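Glutathione transferase (Phanerochaete chrysosporium, PDB 4F0C) probably conjugates glutathione to electrophilic substrates or reduces them with it, and binds oxidized glutathione disulfide. Local coordinates at residues T8-Q13 with I58-D63. Residues are numbered along the deposited sequence; the frame is centred on the assembly and turned at random.
Sequences TLFNHQ and IPALID. With GDS (oxidized glutathione disulfide), chain B; SO4 (sulfate ion), chain G.
F10 meets the strand opposite with one edge of its ring: CE2 lies 3.6 Å from I62 CD1, while CD2, next along that edge, rests against the methyl of A60. Its place in the strand puts F10 on the face of the sheet that also carries T8 and I62; CG, anti to the carbonyl carbon (chi1 -65°), then turns the ring toward A60 and I62, and T8 CG2 lies over one ring face, displaced toward the rim. A glycine in place of F10 would probably open a gap beside A60 and take the ring edge from I62 CD1. Between the strands themselves, the backbones pair antiparallel. T8 and I62 exchange two bonds, T8 N to I62 O at 3.0 Å and I62 N to T8 O at 2.9 Å, and F10 N reaches A60 O. On the other face, L9 CD1 lies alongside P59 CB at 3.9 Å. This is the thioredoxin-like N-terminal domain of the glutathione transferases, whose conserved cis-proline, here P59, lies next to the glutathione site. Just before it, I58 meets the ligand with both backbone polar atoms: I58 N donates to O2 of the glutathione disulfide, and I58 O accepts from its N2, each at 2.8 Å. On the strand 8-11 side, I58 CD1 packs 3.8 Å from H12 CB, whose imidazole leads away, and NE2 donates to O4 of a sulfate probably from the crystallisation liquor. Farther out, F49 meets the F10 ring edge-to-face, T8 OG1 is hydrogen-bonded to E33 OE1 and H64 NE2, and I77 of helix 74-85 backs P59 and L61.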
loop_
_atom_site.group_PDB
_atom_site.type_symbol
_atom_site.label_atom_id
_atom_site.label_comp_id
_atom_site.label_asym_id
_atom_site.label_seq_id
_atom_site.Cartn_x
_atom_site.Cartn_y
_atom_site.Cartn_z
ATOM N N THR A 8 -13.798 2.928 -18.519
ATOM C CA THR A 8 -12.908 4.068 -18.729
ATOM C C THR A 8 -11.784 3.917 -17.724
ATOM O O THR A 8 -12.025 3.831 -16.500
ATOM C CB THR A 8 -13.588 5.433 -18.499
ATOM O OG1 THR A 8 -14.634 5.598 -19.444
ATOM C CG2 THR A 8 -12.595 6.591 -18.664
ATOM N N LEU A 9 -10.559 3.860 -18.236
ATOM C CA LEU A 9 -9.379 3.853 -17.380
ATOM C C LEU A 9 -8.736 5.236 -17.428
ATOM O O LEU A 9 -8.282 5.677 -18.481
ATOM C CB LEU A 9 -8.352 2.802 -17.854
ATOM C CG LEU A 9 -6.992 2.797 -17.123
ATOM C CD1 LEU A 9 -7.126 2.555 -15.602
ATOM C CD2 LEU A 9 -6.014 1.752 -17.754
ATOM N N PHE A 10 -8.692 5.923 -16.294
ATOM C CA PHE A 10 -7.961 7.168 -16.225
ATOM C C PHE A 10 -6.505 6.800 -15.958
ATOM O O PHE A 10 -6.181 6.153 -14.960
ATOM C CB PHE A 10 -8.525 8.082 -15.129
ATOM C CG PHE A 10 -9.939 8.551 -15.403
ATOM C CD1 PHE A 10 -10.175 9.614 -16.267
ATOM C CD2 PHE A 10 -11.024 7.928 -14.795
ATOM C CE1 PHE A 10 -11.460 10.069 -16.514
ATOM C CE2 PHE A 10 -12.329 8.383 -15.031
ATOM C CZ PHE A 10 -12.539 9.443 -15.910
ATOM N N ASN A 11 -5.650 7.181 -16.899
ATOM C CA ASN A 11 -4.272 6.755 -16.904
ATOM C C ASN A 11 -3.359 7.980 -17.064
ATOM O O ASN A 11 -3.825 9.129 -17.141
ATOM C CB ASN A 11 -4.087 5.734 -18.061
ATOM C CG ASN A 11 -2.908 4.777 -17.844
ATOM O OD1 ASN A 11 -2.129 4.938 -16.910
ATOM N ND2 ASN A 11 -2.781 3.783 -18.714
ATOM N N HIS A 12 -2.053 7.738 -17.109
ATOM C CA HIS A 12 -1.073 8.766 -17.437
ATOM C C HIS A 12 0.015 8.093 -18.277
ATOM O O HIS A 12 0.317 6.909 -18.057
ATOM C CB HIS A 12 -0.435 9.371 -16.170
ATOM C CG HIS A 12 0.371 10.601 -16.447
ATOM N ND1 HIS A 12 1.748 10.613 -16.414
ATOM C CD2 HIS A 12 -0.005 11.849 -16.824
ATOM C CE1 HIS A 12 2.189 11.822 -16.728
ATOM N NE2 HIS A 12 1.143 12.589 -16.984
ATOM N N GLN A 13 0.584 8.831 -19.231
ATOM C CA GLN A 13 1.556 8.271 -20.150
ATOM C C GLN A 13 2.870 7.919 -19.449
ATOM O O GLN A 13 3.457 6.868 -19.712
ATOM C CB GLN A 13 1.815 9.230 -21.334
ATOM C CG GLN A 13 0.574 9.568 -22.182
ATOM C CD GLN A 13 -0.092 10.875 -21.763
ATOM O OE1 GLN A 13 -0.093 11.244 -20.580
ATOM N NE2 GLN A 13 -0.653 11.587 -22.736
ATOM N N ILE A 58 -4.040 9.215 -10.251
ATOM C CA ILE A 58 -4.448 8.160 -11.174
ATOM C C ILE A 58 -3.748 6.846 -10.774
ATOM O O ILE A 58 -2.667 6.870 -10.189
ATOM C CB ILE A 58 -4.155 8.562 -12.667
ATOM C CG1 ILE A 58 -2.667 8.562 -12.942
ATOM C CG2 ILE A 58 -4.812 9.907 -13.021
ATOM C CD1 ILE A 58 -2.194 7.264 -13.528
ATOM N N PRO A 59 -4.335 5.689 -11.121
ATOM C CA PRO A 59 -5.544 5.515 -11.936
ATOM C C PRO A 59 -6.877 5.550 -11.168
ATOM O O PRO A 59 -6.940 5.473 -9.927
ATOM C CB PRO A 59 -5.367 4.111 -12.503
ATOM C CG PRO A 59 -4.683 3.382 -11.360
ATOM C CD PRO A 59 -3.661 4.403 -10.869
ATOM N N ALA A 60 -7.948 5.669 -11.942
ATOM C CA ALA A 60 -9.289 5.385 -11.453
ATOM C C ALA A 60 -9.966 4.670 -12.612
ATOM O O ALA A 60 -9.579 4.857 -13.776
ATOM C CB ALA A 60 -10.062 6.694 -11.094
ATOM N N LEU A 61 -10.972 3.864 -12.290
ATOM C CA LEU A 61 -11.650 3.025 -13.291
ATOM C C LEU A 61 -13.142 3.230 -13.161
ATOM O O LEU A 61 -13.671 3.193 -12.048
ATOM C CB LEU A 61 -11.353 1.542 -13.013
ATOM C CG LEU A 61 -12.012 0.545 -13.987
ATOM C CD1 LEU A 61 -11.079 0.307 -15.138
ATOM C CD2 LEU A 61 -12.345 -0.795 -13.287
ATOM N N ILE A 62 -13.826 3.462 -14.280
ATOM C CA ILE A 62 -15.297 3.442 -14.272
ATOM C C ILE A 62 -15.785 2.222 -15.019
ATOM O O ILE A 62 -15.364 1.998 -16.158
ATOM C CB ILE A 62 -15.915 4.652 -14.994
ATOM C CG1 ILE A 62 -15.355 5.968 -14.433
ATOM C CG2 ILE A 62 -17.472 4.624 -14.870
ATOM C CD1 ILE A 62 -15.726 7.141 -15.291
ATOM N N ASP A 63 -16.654 1.429 -14.388
ATOM C CA ASP A 63 -17.242 0.266 -15.037
ATOM C C ASP A 63 -18.627 0.649 -15.601
ATOM O O ASP A 63 -19.653 0.673 -14.905
ATOM C CB ASP A 63 -17.309 -0.901 -14.045
ATOM C CG ASP A 63 -17.781 -2.202 -14.678
ATOM O OD1 ASP A 63 -18.301 -2.204 -15.838
ATOM O OD2 ASP A 63 -17.664 -3.228 -13.963
HETATM N N1 GDS B . -1.117 4.074 -4.402
HETATM C CA1 GDS B . -1.609 4.748 -5.664
HETATM C C1 GDS B . -2.024 3.683 -6.755
HETATM O OE1 GDS B . -1.382 2.592 -6.827
HETATM O OE2 GDS B . -3.040 3.959 -7.456
HETATM C CB1 GDS B . -0.524 5.701 -6.279
HETATM C CG1 GDS B . -1.046 6.385 -7.563
HETATM C CD1 GDS B . -0.047 7.404 -8.010
HETATM O O1 GDS B . 1.020 7.625 -7.462
HETATM N N2 GDS B . -0.429 8.102 -9.139
HETATM C CA2 GDS B . 0.416 9.168 -9.711
HETATM C C2 GDS B . -0.333 10.479 -9.711
HETATM O O2 GDS B . -1.521 10.508 -10.043
HETATM C CB2 GDS B . 0.729 8.886 -11.199
HETATM S SG2 GDS B . 1.899 7.516 -11.331
HETATM N N3 GDS B . 0.378 11.588 -9.419
HETATM C CA3 GDS B . -0.273 12.869 -9.449
HETATM C C3 GDS B . 0.081 13.686 -8.211
HETATM O OE3 GDS B . -0.210 14.901 -8.210
HETATM O OE4 GDS B . 0.577 13.043 -7.268
HETATM N N4 GDS B . 3.657 6.944 -6.592
HETATM C CA4 GDS B . 3.968 6.121 -5.415
HETATM C C4 GDS B . 3.248 4.750 -5.573
HETATM O OE5 GDS B . 3.078 4.291 -6.732
HETATM O OE6 GDS B . 2.903 4.197 -4.509
HETATM C C5 GDS B . 4.581 7.822 -7.102
HETATM O O5 GDS B . 5.708 7.977 -6.629
HETATM C CA5 GDS B . 4.192 8.627 -8.335
HETATM N N5 GDS B . 4.920 9.927 -8.361
HETATM C CB5 GDS B . 4.543 7.786 -9.567
HETATM S SG5 GDS B . 3.787 8.504 -11.075
HETATM C CA6 GDS B . 3.840 13.393 -6.386
HETATM C C6 GDS B . 5.110 13.517 -5.452
HETATM O OE7 GDS B . 5.271 14.575 -4.805
HETATM O OE8 GDS B . 5.874 12.529 -5.409
HETATM N N6 GDS B . 2.818 14.357 -5.978
HETATM C CB6 GDS B . 4.323 13.608 -7.851
HETATM C CG6 GDS B . 5.071 12.392 -8.419
HETATM C CD6 GDS B . 4.198 11.144 -8.378
HETATM O O6 GDS B . 2.961 11.131 -8.388
HETATM S S SO4 G . 2.183 15.737 -17.600
HETATM O O1 SO4 G . 2.402 15.695 -16.153
HETATM O O2 SO4 G . 2.247 17.122 -18.050
HETATM O O3 SO4 G . 3.226 14.958 -18.262
HETATM O O4 SO4 G . 0.869 15.181 -17.921
#